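Putative phosphoenolpyruvate-dependent sugar phosphotransferase system (PTS) permease (Klebsiella pneumoniae subsp. pneumoniae, PDB 3MTQ) probably acts as the IIA component of a mannose-family sugar phosphotransferase system, accepting a phosphoryl group and passing it on during sugar uptake. Local coordinates at residues 80-85 against 102-107; 112-117 against 133-138; 32-37 against 52-57; 25-30 against 89-94; 66-71 against 95-100. All coordinates share one frame; numbering follows the deposited sequence.

Interaction 1: 80-85 against 102-107; sequences LIVITD and PHFHLL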
# COMPACT_ATOMS: atom_id res chain seq x y z
N LEU A 80 0.60 18.74 -8.77
CA LEU A 80 0.08 17.40 -8.94
C LEU A 80 1.07 16.40 -8.36
O LEU A 80 2.20 16.28 -8.86
CB LEU A 80 -0.12 17.12 -10.43
CG LEU A 80 -0.90 15.86 -10.84
CD1 LEU A 80 -2.14 15.68 -9.91
CD2 LEU A 80 -1.28 15.93 -12.32
N ILE A 81 0.65 15.68 -7.32
CA ILE A 81 1.44 14.61 -6.73
C ILE A 81 0.80 13.26 -7.08
O ILE A 81 -0.30 12.95 -6.62
CB ILE A 81 1.61 14.78 -5.19
CG1 ILE A 81 2.18 16.17 -4.89
CG2 ILE A 81 2.50 13.65 -4.61
CD1 ILE A 81 2.25 16.49 -3.38
N VAL A 82 1.47 12.50 -7.95
CA VAL A 82 0.99 11.18 -8.38
C VAL A 82 1.73 10.11 -7.59
O VAL A 82 3.00 10.12 -7.48
CB VAL A 82 1.17 10.95 -9.92
CG1 VAL A 82 0.54 9.64 -10.36
CG2 VAL A 82 0.56 12.11 -10.75
N ILE A 83 0.97 9.21 -6.99
CA ILE A 83 1.53 8.07 -6.25
C ILE A 83 0.96 6.81 -6.90
O ILE A 83 -0.29 6.59 -6.92
CB ILE A 83 1.19 8.04 -4.72
CG1 ILE A 83 1.43 9.39 -4.02
CG2 ILE A 83 2.02 6.96 -4.04
CD1 ILE A 83 0.23 10.35 -4.00
N THR A 84 1.85 6.01 -7.48
CA THR A 84 1.49 4.81 -8.18
C THR A 84 1.75 3.59 -7.32
O THR A 84 2.55 3.65 -6.33
CB THR A 84 2.26 4.66 -9.51
OG1 THR A 84 3.68 4.56 -9.21
CG2 THR A 84 2.03 5.87 -10.41
N ASP A 85 1.11 2.48 -7.68
CA ASP A 85 1.29 1.23 -6.91
C ASP A 85 2.73 0.70 -6.91
O ASP A 85 3.25 0.27 -5.86
CB ASP A 85 0.35 0.11 -7.39
CG ASP A 85 0.44 -0.22 -8.90
OD1 ASP A 85 1.15 0.42 -9.71
OD2 ASP A 85 -0.41 -1.07 -9.31
N PRO A 102 5.51 21.30 -15.22
CA PRO A 102 5.92 21.96 -14.00
C PRO A 102 5.05 21.51 -12.82
O PRO A 102 3.87 21.14 -12.99
CB PRO A 102 5.69 23.44 -14.29
CG PRO A 102 4.58 23.47 -15.20
CD PRO A 102 4.79 22.23 -16.11
N HIS A 103 5.63 21.54 -11.63
CA HIS A 103 4.92 21.25 -10.39
C HIS A 103 4.38 19.81 -10.34
O HIS A 103 3.45 19.51 -9.62
CB HIS A 103 3.77 22.23 -10.14
CG HIS A 103 4.12 23.69 -10.30
ND1 HIS A 103 3.36 24.55 -11.06
CD2 HIS A 103 5.09 24.45 -9.73
CE1 HIS A 103 3.86 25.77 -10.98
NE2 HIS A 103 4.92 25.73 -10.19
N PHE A 104 4.99 18.93 -11.12
CA PHE A 104 4.61 17.52 -11.17
C PHE A 104 5.57 16.67 -10.37
O PHE A 104 6.80 16.81 -10.47
CB PHE A 104 4.56 17.06 -12.62
CG PHE A 104 4.14 15.63 -12.80
CD1 PHE A 104 2.81 15.31 -12.95
CD2 PHE A 104 5.08 14.62 -12.80
CE1 PHE A 104 2.42 13.99 -13.10
CE2 PHE A 104 4.72 13.32 -12.95
CZ PHE A 104 3.38 12.99 -13.11
N HIS A 105 5.00 15.79 -9.55
CA HIS A 105 5.75 14.92 -8.66
C HIS A 105 5.23 13.51 -8.75
O HIS A 105 4.00 13.29 -8.70
CB HIS A 105 5.63 15.45 -7.24
CG HIS A 105 6.16 16.83 -7.09
ND1 HIS A 105 7.49 17.09 -6.82
CD2 HIS A 105 5.56 18.03 -7.26
CE1 HIS A 105 7.67 18.40 -6.77
NE2 HIS A 105 6.51 18.99 -7.04
N LEU A 106 6.15 12.56 -8.95
CA LEU A 106 5.83 11.15 -9.15
C LEU A 106 6.48 10.33 -8.06
O LEU A 106 7.72 10.33 -7.94
CB LEU A 106 6.25 10.63 -10.55
CG LEU A 106 5.89 9.16 -10.90
CD1 LEU A 106 4.31 8.96 -10.82
CD2 LEU A 106 6.43 8.73 -12.30
N LEU A 107 5.67 9.74 -7.21
CA LEU A 107 6.12 8.79 -6.21
C LEU A 107 5.67 7.39 -6.61
O LEU A 107 4.54 7.21 -7.10
CB LEU A 107 5.55 9.14 -4.86
CG LEU A 107 5.98 10.43 -4.15
CD1 LEU A 107 5.65 11.71 -4.96
CD2 LEU A 107 5.28 10.43 -2.80
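V82 projects from the same face of the sheet as L106 and F104, and both of its methyls touch them. Its CB begins the contact, 3.8 Å from CD1 of L106, the residue it is bridged to. Further out, CG1, anti to the backbone N (chi1 -174°), stays beside that L106 CD1 at 3.9 Å. This torsion turns the other branch, CG2, back along the strand toward F104, where it lies 3.5 Å from CE1, at a slant that is neither face-on nor edge-on. A short, branched valine fills the angle between leucine and phenylalanine.

The axes of the short strand segments approach to 4.7 Å and run parallel within 16°, as the first and last strands of a beta-alpha-beta unit whose connection includes helix 90-96. L80, V82 and T84 donate to H103, H105 and L107, while H105 N and L107 N return bonds to L80 O and V82 O. The tightest, L107 N to V82 O, is 2.7 Å and nearly straight (172° at the hydrogen).

Across the sheet from V82, L107 sends CD1 to CG2 of I81 at 3.7 Å and CD2 alongside CG1 of I83, filling this face with aliphatic bulk that I131 of helix 127-141 helps to cover. H105, on strand 104-108, an outermost strand of the chain's own sheet, directs ND1 to the Y144 hydroxyl of the second subunit, whose strand pairs antiparallel with L107.

Interaction 2: 112-117 against 133-138; sequences LPLIID and EALTNA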
# COMPACT_ATOMS: atom_id res chain seq x y z
N LEU A 112 -0.27 3.32 2.99
CA LEU A 112 -1.04 4.15 3.89
C LEU A 112 -0.19 5.09 4.72
O LEU A 112 -0.45 6.29 4.80
CB LEU A 112 -1.90 3.29 4.81
CG LEU A 112 -2.95 3.99 5.67
CD1 LEU A 112 -3.79 5.14 5.00
CD2 LEU A 112 -3.88 2.94 6.34
N PRO A 113 0.87 4.56 5.31
CA PRO A 113 1.59 5.54 6.11
C PRO A 113 2.03 6.75 5.29
O PRO A 113 1.97 7.90 5.77
CB PRO A 113 2.83 4.77 6.61
CG PRO A 113 2.70 3.34 6.14
CD PRO A 113 1.31 3.17 5.48
N LEU A 114 2.50 6.53 4.07
CA LEU A 114 2.94 7.63 3.17
C LEU A 114 1.89 8.69 2.96
O LEU A 114 2.12 9.90 3.13
CB LEU A 114 3.40 7.09 1.83
CG LEU A 114 3.73 8.10 0.74
CD1 LEU A 114 4.97 8.92 1.19
CD2 LEU A 114 3.99 7.38 -0.56
N ILE A 115 0.69 8.24 2.60
CA ILE A 115 -0.40 9.15 2.44
C ILE A 115 -0.79 9.94 3.71
O ILE A 115 -0.99 11.15 3.65
CB ILE A 115 -1.61 8.39 1.84
CG1 ILE A 115 -1.19 7.68 0.57
CG2 ILE A 115 -2.72 9.40 1.59
CD1 ILE A 115 -0.42 8.54 -0.38
N ILE A 116 -0.84 9.28 4.85
CA ILE A 116 -1.13 9.94 6.12
C ILE A 116 -0.08 11.03 6.45
O ILE A 116 -0.42 12.16 6.86
CB ILE A 116 -1.22 8.91 7.26
CG1 ILE A 116 -2.46 8.03 7.07
CG2 ILE A 116 -1.32 9.62 8.60
CD1 ILE A 116 -3.69 8.85 6.79
N ASP A 117 1.20 10.70 6.27
CA ASP A 117 2.27 11.67 6.54
C ASP A 117 2.19 12.89 5.62
O ASP A 117 2.38 14.04 6.07
CB ASP A 117 3.66 11.03 6.42
CG ASP A 117 4.70 11.72 7.30
OD1 ASP A 117 4.55 11.60 8.53
OD2 ASP A 117 5.64 12.40 6.80
N GLU A 133 10.58 13.75 3.28
CA GLU A 133 10.26 13.46 4.69
C GLU A 133 9.14 12.42 4.85
O GLU A 133 9.22 11.48 5.69
CB GLU A 133 9.92 14.73 5.48
CG GLU A 133 11.18 15.62 5.78
CD GLU A 133 10.90 16.87 6.63
OE1 GLU A 133 9.72 17.22 6.91
OE2 GLU A 133 11.90 17.52 7.00
N ALA A 134 8.07 12.59 4.08
CA ALA A 134 7.00 11.61 4.11
C ALA A 134 7.49 10.21 3.70
O ALA A 134 7.12 9.22 4.32
CB ALA A 134 5.81 12.07 3.21
N LEU A 135 8.29 10.13 2.65
CA LEU A 135 8.82 8.85 2.22
C LEU A 135 9.71 8.24 3.29
O LEU A 135 9.62 7.04 3.57
CB LEU A 135 9.60 8.94 0.91
CG LEU A 135 8.68 9.03 -0.31
CD1 LEU A 135 9.34 9.66 -1.46
CD2 LEU A 135 8.13 7.64 -0.66
N THR A 136 10.55 9.06 3.90
CA THR A 136 11.40 8.55 4.99
C THR A 136 10.59 8.01 6.16
O THR A 136 10.83 6.89 6.60
CB THR A 136 12.37 9.62 5.48
OG1 THR A 136 13.25 9.97 4.42
CG2 THR A 136 13.16 9.08 6.70
N ASN A 137 9.59 8.77 6.60
CA ASN A 137 8.74 8.42 7.75
C ASN A 137 7.88 7.19 7.43
O ASN A 137 7.63 6.34 8.29
CB ASN A 137 7.85 9.62 8.14
CG ASN A 137 7.42 9.60 9.60
OD1 ASN A 137 8.24 9.69 10.52
ND2 ASN A 137 6.12 9.52 9.82
N ALA A 138 7.43 7.11 6.17
CA ALA A 138 6.66 5.94 5.69
C ALA A 138 7.48 4.67 5.72
O ALA A 138 7.04 3.61 6.20
CB ALA A 138 6.14 6.18 4.26
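L114 and A138 bring two helices, 112-120 and 127-141, together as an obliquely antiparallel pair following the last strand of the parallel sheet. The short segments cross at 140° with their axes 8.3 Å apart, a close approach made possible by alanines at the points of nearest passage. A138 presses its methyl CB against the backbone of the opposing helix, 3.7 Å from L114 N, and the ring carbon CB of P113 rests beside A138 CA.

The leucines supply the bulk on the side of the pair facing the sheet. In L114, chi1 of 173° extends CG away from its own backbone N and carries CD1 over the turn of the other helix, 3.8 Å from the A134 methyl CB. L135 starts out pointing away from the pair, but its CG sits beside the backbone N and the CD2 branch is turned back toward L114, 3.9 Å from CD1. The two chains run side by side in the same direction, toward the sheet, where L114 also meets I83; L135 additionally packs on I142 of the second subunit.

On the outer side, D117 and N137 cross at about a right angle, with carboxylate and amide planes 31° apart. Both are modelled in two conformations, so the closeness of their ends is doubtful. In the conformer described, D117 OD1 comes 2.9 Å from N137 ND2.

Interaction 3: 32-37 against 52-57; sequences FANGLL and TLCAYV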
# COMPACT_ATOMS: atom_id res chain seq x y z
N PHE A 32 -6.89 -1.17 -6.13
CA PHE A 32 -6.08 -0.76 -5.03
C PHE A 32 -6.25 0.70 -4.70
O PHE A 32 -6.53 0.99 -3.56
CB PHE A 32 -4.66 -1.12 -5.41
CG PHE A 32 -3.56 -0.68 -4.45
CD1 PHE A 32 -3.75 -0.17 -3.18
CD2 PHE A 32 -2.29 -0.82 -4.91
CE1 PHE A 32 -2.60 0.21 -2.38
CE2 PHE A 32 -1.16 -0.49 -4.12
CZ PHE A 32 -1.35 0.02 -2.89
N ALA A 33 -6.09 1.58 -5.69
CA ALA A 33 -6.13 3.04 -5.47
C ALA A 33 -7.43 3.48 -4.71
O ALA A 33 -7.44 4.28 -3.78
CB ALA A 33 -5.89 3.81 -6.81
N ASN A 34 -8.59 2.95 -5.14
CA ASN A 34 -9.82 3.18 -4.44
C ASN A 34 -9.90 2.63 -3.03
O ASN A 34 -10.37 3.31 -2.10
CB ASN A 34 -10.96 2.63 -5.29
CG ASN A 34 -11.37 3.62 -6.33
OD1 ASN A 34 -11.20 4.82 -6.11
ND2 ASN A 34 -11.98 3.15 -7.43
N GLY A 35 -9.42 1.41 -2.84
CA GLY A 35 -9.38 0.78 -1.53
C GLY A 35 -8.50 1.58 -0.54
O GLY A 35 -8.89 1.76 0.61
N LEU A 36 -7.34 2.05 -1.02
CA LEU A 36 -6.44 2.88 -0.20
C LEU A 36 -7.08 4.22 0.19
O LEU A 36 -7.00 4.65 1.34
CB LEU A 36 -5.09 3.15 -0.92
CG LEU A 36 -4.05 3.91 -0.09
CD1 LEU A 36 -3.77 3.18 1.18
CD2 LEU A 36 -2.80 4.04 -0.91
N LEU A 37 -7.73 4.88 -0.76
CA LEU A 37 -8.48 6.11 -0.47
C LEU A 37 -9.55 5.84 0.60
O LEU A 37 -9.81 6.67 1.42
CB LEU A 37 -9.09 6.69 -1.75
CG LEU A 37 -9.89 7.98 -1.56
CD1 LEU A 37 -8.99 9.06 -1.00
CD2 LEU A 37 -10.51 8.40 -2.91
N THR A 52 -8.48 9.10 -8.15
CA THR A 52 -7.93 7.76 -8.32
C THR A 52 -7.94 7.35 -9.79
O THR A 52 -8.91 7.62 -10.54
CB THR A 52 -8.65 6.72 -7.52
OG1 THR A 52 -10.03 6.65 -7.96
CG2 THR A 52 -8.52 6.95 -6.01
N LEU A 53 -6.88 6.69 -10.20
CA LEU A 53 -6.85 6.04 -11.49
C LEU A 53 -6.70 4.54 -11.27
O LEU A 53 -5.69 4.09 -10.74
CB LEU A 53 -5.75 6.58 -12.39
CG LEU A 53 -5.80 6.09 -13.85
CD1 LEU A 53 -5.32 7.15 -14.87
CD2 LEU A 53 -5.10 4.72 -14.07
N CYS A 54 -7.71 3.77 -11.66
CA CYS A 54 -7.65 2.32 -11.50
C CYS A 54 -7.60 1.63 -12.87
O CYS A 54 -8.62 1.52 -13.57
CB CYS A 54 -8.82 1.80 -10.69
SG CYS A 54 -8.99 2.31 -9.00
N ALA A 55 -6.43 1.13 -13.21
CA ALA A 55 -6.12 0.55 -14.51
C ALA A 55 -6.58 -0.89 -14.69
O ALA A 55 -6.59 -1.67 -13.75
CB ALA A 55 -4.60 0.62 -14.77
N TYR A 56 -6.96 -1.23 -15.91
CA TYR A 56 -7.33 -2.61 -16.26
C TYR A 56 -8.58 -3.11 -15.54
O TYR A 56 -8.72 -4.31 -15.31
CB TYR A 56 -6.16 -3.56 -16.01
CG TYR A 56 -4.89 -3.04 -16.61
CD1 TYR A 56 -4.80 -2.78 -17.95
CD2 TYR A 56 -3.76 -2.80 -15.83
CE1 TYR A 56 -3.67 -2.31 -18.51
CE2 TYR A 56 -2.61 -2.32 -16.39
CZ TYR A 56 -2.56 -2.08 -17.71
OH TYR A 56 -1.43 -1.59 -18.28
N VAL A 57 -9.47 -2.20 -15.16
CA VAL A 57 -10.77 -2.63 -14.64
C VAL A 57 -11.75 -2.79 -15.82
O VAL A 57 -12.73 -3.52 -15.70
CB VAL A 57 -11.33 -1.69 -13.54
CG1 VAL A 57 -10.31 -1.48 -12.44
CG2 VAL A 57 -11.75 -0.37 -14.11
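The hydroxyl OG1 of T52 donates a hydrogen bond to OD1 of N34, 2.9 Å away. The donor approaches from above the amide, 37° out of the carbonyl plane, so the bond does not follow a lone pair; N34 also has a second conformation, so the bond holds for the conformer described and is less certain in the other. T52 meets N34 at about a right angle, with OG1 set between its own backbone N and carbonyl carbon (chi1 62°). That torsion lifts the hydroxyl to the amide and turns the methyl CG2 along the helix, where it sits 3.6 Å from the carbonyl oxygen of A33 and 4.0 Å from CD2 of L37. A threonine suits the place because its hydroxyl serves the exposed amide of N34 while its methyl packs on A33 and L37.

C54, two residues on and on the same side of the strand, brings its SG to 3.5 Å from N34 ND2. The sulfur also lies 4.1 Å from CB of A33, whose small methyl fits between T52 and C54 and allows the helix to settle close to the strand, their axes 7.5 Å apart.

Strand and helix belong to a beta-alpha-beta unit. Helix 32-44 lies against one face of edge strand 50-55, with S28 OG holding A33 N at the helix start; L53 points to the other face, onto helix 63-72, and strand 22-29 pairs with the backbone of L53 and A55.

Interaction 4: 25-30 against 89-94; sequences IFASHG and GSVNNE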
# COMPACT_ATOMS: atom_id res chain seq x y z
N ILE A 25 -3.06 12.14 -7.04
CA ILE A 25 -3.58 11.05 -7.85
C ILE A 25 -3.00 9.75 -7.25
O ILE A 25 -1.75 9.64 -7.01
CB ILE A 25 -3.18 11.12 -9.32
CG1 ILE A 25 -3.83 12.30 -10.03
CG2 ILE A 25 -3.53 9.77 -10.01
CD1 ILE A 25 -3.17 12.61 -11.38
N PHE A 26 -3.88 8.83 -6.92
CA PHE A 26 -3.49 7.47 -6.61
C PHE A 26 -3.74 6.68 -7.86
O PHE A 26 -4.89 6.67 -8.41
CB PHE A 26 -4.27 6.80 -5.47
CG PHE A 26 -4.19 7.48 -4.12
CD1 PHE A 26 -3.27 8.49 -3.84
CD2 PHE A 26 -5.03 7.03 -3.11
CE1 PHE A 26 -3.25 9.09 -2.58
CE2 PHE A 26 -4.99 7.61 -1.85
CZ PHE A 26 -4.11 8.63 -1.59
N ALA A 27 -2.68 6.04 -8.35
CA ALA A 27 -2.75 5.27 -9.58
C ALA A 27 -2.30 3.83 -9.41
O ALA A 27 -1.22 3.54 -8.92
CB ALA A 27 -2.01 5.95 -10.71
N SER A 28 -3.17 2.90 -9.76
CA SER A 28 -2.87 1.47 -9.53
C SER A 28 -3.37 0.53 -10.63
O SER A 28 -4.31 0.87 -11.38
CB SER A 28 -3.43 1.02 -8.17
OG SER A 28 -4.88 0.95 -8.22
N HIS A 29 -2.74 -0.65 -10.68
CA HIS A 29 -3.33 -1.82 -11.34
C HIS A 29 -4.56 -2.17 -10.54
O HIS A 29 -4.53 -2.42 -9.36
CB HIS A 29 -2.36 -3.02 -11.35
CG HIS A 29 -1.11 -2.83 -12.15
ND1 HIS A 29 -0.03 -2.10 -11.69
CD2 HIS A 29 -0.74 -3.35 -13.34
CE1 HIS A 29 0.93 -2.14 -12.59
NE2 HIS A 29 0.54 -2.91 -13.59
N GLY A 30 -5.74 -2.19 -11.16
CA GLY A 30 -6.87 -2.60 -10.38
C GLY A 30 -7.33 -1.59 -9.34
O GLY A 30 -6.94 -0.42 -9.35
N GLY A 89 6.28 -1.05 -12.95
CA GLY A 89 5.00 -1.49 -13.46
C GLY A 89 4.48 -0.56 -14.53
O GLY A 89 4.92 0.59 -14.64
N SER A 90 3.48 -1.03 -15.28
CA SER A 90 2.93 -0.27 -16.40
C SER A 90 2.24 1.03 -16.01
O SER A 90 2.27 1.99 -16.78
CB SER A 90 1.98 -1.10 -17.26
OG SER A 90 2.70 -2.02 -18.07
N VAL A 91 1.59 1.06 -14.86
CA VAL A 91 0.98 2.30 -14.41
C VAL A 91 2.02 3.36 -14.10
O VAL A 91 1.94 4.47 -14.62
CB VAL A 91 0.07 2.06 -13.23
CG1 VAL A 91 -0.50 3.38 -12.74
CG2 VAL A 91 -1.05 1.06 -13.59
N ASN A 92 3.08 3.01 -13.35
CA ASN A 92 4.10 4.02 -13.11
C ASN A 92 4.68 4.48 -14.43
O ASN A 92 4.90 5.67 -14.66
CB ASN A 92 5.23 3.51 -12.22
CG ASN A 92 6.11 4.65 -11.70
OD1 ASN A 92 5.67 5.43 -10.85
ND2 ASN A 92 7.36 4.74 -12.18
N ASN A 93 4.97 3.53 -15.31
CA ASN A 93 5.58 3.81 -16.61
C ASN A 93 4.82 4.90 -17.38
O ASN A 93 5.39 5.81 -17.93
CB ASN A 93 5.71 2.54 -17.49
CG ASN A 93 6.69 1.48 -16.93
OD1 ASN A 93 7.54 1.76 -16.09
ND2 ASN A 93 6.55 0.24 -17.40
N GLU A 94 3.49 4.80 -17.42
CA GLU A 94 2.74 5.76 -18.15
C GLU A 94 2.86 7.20 -17.60
O GLU A 94 2.62 8.15 -18.34
CB GLU A 94 1.26 5.31 -18.17
CG GLU A 94 1.03 4.13 -19.00
CD GLU A 94 1.28 4.42 -20.48
OE1 GLU A 94 0.90 5.51 -20.97
OE2 GLU A 94 1.88 3.56 -21.13
O HOH W 1 2.85 -3.85 -15.10
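The imidazole of H29 carries the CG2 methyl of V91 on one face, 4.0 Å from the ring centroid and 17° off its normal, a CH-pi contact offset toward the rim. At the ring's edge, near its plane, lie G89 CA and S90 N, the latter 3.9 Å from H29 CE1. Glycine suits the N-cap position here, since with no side chain to place it lets the start of helix 90-96 come right up to CE1. One water joins the two, 2.9 Å from NE2 of H29 and accepting from S90 N at 2.9 Å, while ND1 is taken by D85.

This is the C-terminal end of a parallel alpha/beta sheet, where strand 22-29 finishes and loops gather. In mannose-family IIA proteins the phosphorylated histidine sits at the end of the first strand beside an aspartate, and the arrangement of H29 and D85 is consistent with that role. The helix start facing NE2, with the S90 amide already binding a water, would probably help receive an anion there.

V91 divides its branches. With CG1 anti to the backbone N (chi1 177°), that methyl drops onto CB of A27 at 3.6 Å, and CG2 is left to cover the histidine and the S28-H29 peptide. A27 is small enough to let the helix lie over the strand. Beyond it the chain turns through G30, at backbone angles where a CB would collide with the carbonyl O of H29, and S28 OG bonds to G30 O at 2.7 Å, coming from above the carbonyl plane. H29 O meanwhile accepts from S39 of the second subunit.

Interaction 5: 66-71 against 95-100; sequences QVEALV and FVRFLS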
# COMPACT_ATOMS: atom_id res chain seq x y z
N GLN A 66 -6.33 7.30 -20.94
CA GLN A 66 -6.85 7.40 -19.57
C GLN A 66 -5.89 8.31 -18.80
O GLN A 66 -6.29 9.31 -18.24
CB GLN A 66 -6.96 5.99 -18.94
CG GLN A 66 -7.69 5.84 -17.55
CD GLN A 66 -7.84 4.36 -17.09
OE1 GLN A 66 -7.23 3.48 -17.65
NE2 GLN A 66 -8.61 4.11 -16.01
N VAL A 67 -4.61 7.98 -18.82
CA VAL A 67 -3.63 8.76 -18.06
C VAL A 67 -3.51 10.21 -18.52
O VAL A 67 -3.62 11.12 -17.69
CB VAL A 67 -2.23 8.06 -18.05
CG1 VAL A 67 -1.18 8.96 -17.40
CG2 VAL A 67 -2.32 6.75 -17.28
N GLU A 68 -3.27 10.43 -19.82
CA GLU A 68 -3.04 11.77 -20.37
C GLU A 68 -4.24 12.69 -20.17
O GLU A 68 -4.09 13.91 -19.95
CB GLU A 68 -2.68 11.72 -21.89
CG GLU A 68 -1.27 11.16 -22.26
CD GLU A 68 -0.65 11.83 -23.49
OE1 GLU A 68 -1.42 12.34 -24.33
OE2 GLU A 68 0.60 11.87 -23.64
N ALA A 69 -5.43 12.11 -20.30
CA ALA A 69 -6.67 12.85 -20.14
C ALA A 69 -6.86 13.31 -18.70
O ALA A 69 -7.27 14.44 -18.47
CB ALA A 69 -7.85 11.99 -20.60
N LEU A 70 -6.58 12.43 -17.73
CA LEU A 70 -6.67 12.78 -16.31
C LEU A 70 -5.72 13.92 -15.94
O LEU A 70 -6.14 14.90 -15.31
CB LEU A 70 -6.43 11.58 -15.41
CG LEU A 70 -6.40 11.86 -13.89
CD1 LEU A 70 -7.77 12.41 -13.41
CD2 LEU A 70 -6.04 10.60 -13.13
N VAL A 71 -4.45 13.81 -16.33
CA VAL A 71 -3.44 14.82 -15.98
C VAL A 71 -3.72 16.18 -16.63
O VAL A 71 -3.56 17.23 -16.01
CB VAL A 71 -2.02 14.34 -16.37
CG1 VAL A 71 -0.95 15.40 -16.11
CG2 VAL A 71 -1.72 13.02 -15.67
N PHE A 95 3.27 7.37 -16.34
CA PHE A 95 3.34 8.69 -15.72
C PHE A 95 4.73 9.32 -15.82
O PHE A 95 4.86 10.54 -15.72
CB PHE A 95 2.94 8.62 -14.24
CG PHE A 95 1.46 8.58 -14.03
CD1 PHE A 95 0.73 9.75 -14.06
CD2 PHE A 95 0.81 7.38 -13.81
CE1 PHE A 95 -0.65 9.71 -13.88
CE2 PHE A 95 -0.55 7.33 -13.62
CZ PHE A 95 -1.29 8.49 -13.65
N VAL A 96 5.75 8.49 -16.07
CA VAL A 96 7.12 8.98 -16.20
C VAL A 96 7.27 10.12 -17.24
O VAL A 96 8.08 11.03 -17.08
CB VAL A 96 8.05 7.77 -16.45
CG1 VAL A 96 9.45 8.16 -16.93
CG2 VAL A 96 8.10 6.92 -15.19
N ARG A 97 6.40 10.12 -18.25
CA ARG A 97 6.49 11.12 -19.33
C ARG A 97 6.18 12.52 -18.83
O ARG A 97 6.60 13.50 -19.43
CB ARG A 97 5.54 10.77 -20.48
CG ARG A 97 4.16 10.43 -20.07
CD ARG A 97 3.10 10.82 -21.07
NE ARG A 97 3.57 10.81 -22.46
CZ ARG A 97 3.41 9.82 -23.33
NH1 ARG A 97 3.90 9.96 -24.57
NH2 ARG A 97 2.78 8.70 -23.00
N PHE A 98 5.40 12.61 -17.75
CA PHE A 98 4.97 13.91 -17.20
C PHE A 98 5.97 14.61 -16.31
O PHE A 98 5.71 15.72 -15.83
CB PHE A 98 3.64 13.77 -16.46
CG PHE A 98 2.55 13.30 -17.33
CD1 PHE A 98 1.86 14.18 -18.13
CD2 PHE A 98 2.24 11.94 -17.40
CE1 PHE A 98 0.83 13.72 -18.97
CE2 PHE A 98 1.22 11.48 -18.23
CZ PHE A 98 0.53 12.39 -19.02
N LEU A 99 7.15 14.03 -16.13
CA LEU A 99 8.17 14.77 -15.41
C LEU A 99 8.60 16.09 -16.15
O LEU A 99 9.39 16.87 -15.62
CB LEU A 99 9.38 13.87 -15.14
CG LEU A 99 9.14 12.56 -14.36
CD1 LEU A 99 10.33 11.62 -14.44
CD2 LEU A 99 8.73 12.84 -12.90
N SER A 100 8.13 16.31 -17.39
CA SER A 100 8.33 17.62 -18.06
C SER A 100 7.26 18.67 -17.66
O SER A 100 7.40 19.85 -18.01
CB SER A 100 8.36 17.47 -19.59
OG SER A 100 7.23 16.75 -20.06
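V67 and V71, one helical turn apart, press their methyls against the rings of F95 and F98 where helix 63-72 meets the end of helix 90-96 on the same face of the parallel alpha/beta sheet. V67 CG1 serves both aromatics. It sits over the face of F95, 3.8 Å from the ring centroid, and meets F98 obliquely, 3.6 Å from CE2. V71 comes from the opposite direction and lays CG2 over the middle of the F98 ring, 4.1 Å from the centroid and only 11° off the normal, while CG1 lies beside CD1. Valines fit here because a beta-branched residue holds two methyls close to the helix, short enough to pack flat against the aromatic rings. The edge of F98 takes E68 CA, 3.9 Å from CZ.

The rings are positioned from behind. F95 has its CG anti to the carbonyl carbon (chi1 -79°), which lowers the ring into the core beside V82, A27 and L106, and V67 is backed by L53. F98 lies further out, in a short 3-10 turn tied by the bond from F98 N to F95 O.

Toward solvent, E68 and R97 form a salt bridge in the conformer described; E68 has a second one, so the pair is less certain. The carboxylate and guanidinium planes stand 80° apart, and OE2 lies over the guanidinium face, 3.4 Å from NE. It is an attraction of charges in which no N-H is aimed at the oxygen. R97 also folds back on the other side of F98, its CD standing 3.4 Å above the ring plane.

Interaction 1 is the backbone-bonded core of the sheet, and the others pack helices against it or against each other. Interactions 1, 2 and 4 are buried, 3 and 5 only partly so. Interactions 4 and 5 share helix 90-96 on one face and meet where F95 touches A27; F95 also packs on V82 of interaction 1. Interaction 3 is polar at its outer end, as is interaction 5 at its ion pair. Interaction 2 lies against the other face, L114 touching I83 and L107, about 23 Å from interaction 5, centre to centre. The end of strand 79-84 links interactions 1 and 4 through D85 with H29 and T84 with N92, and all five lie within reach of the second subunit.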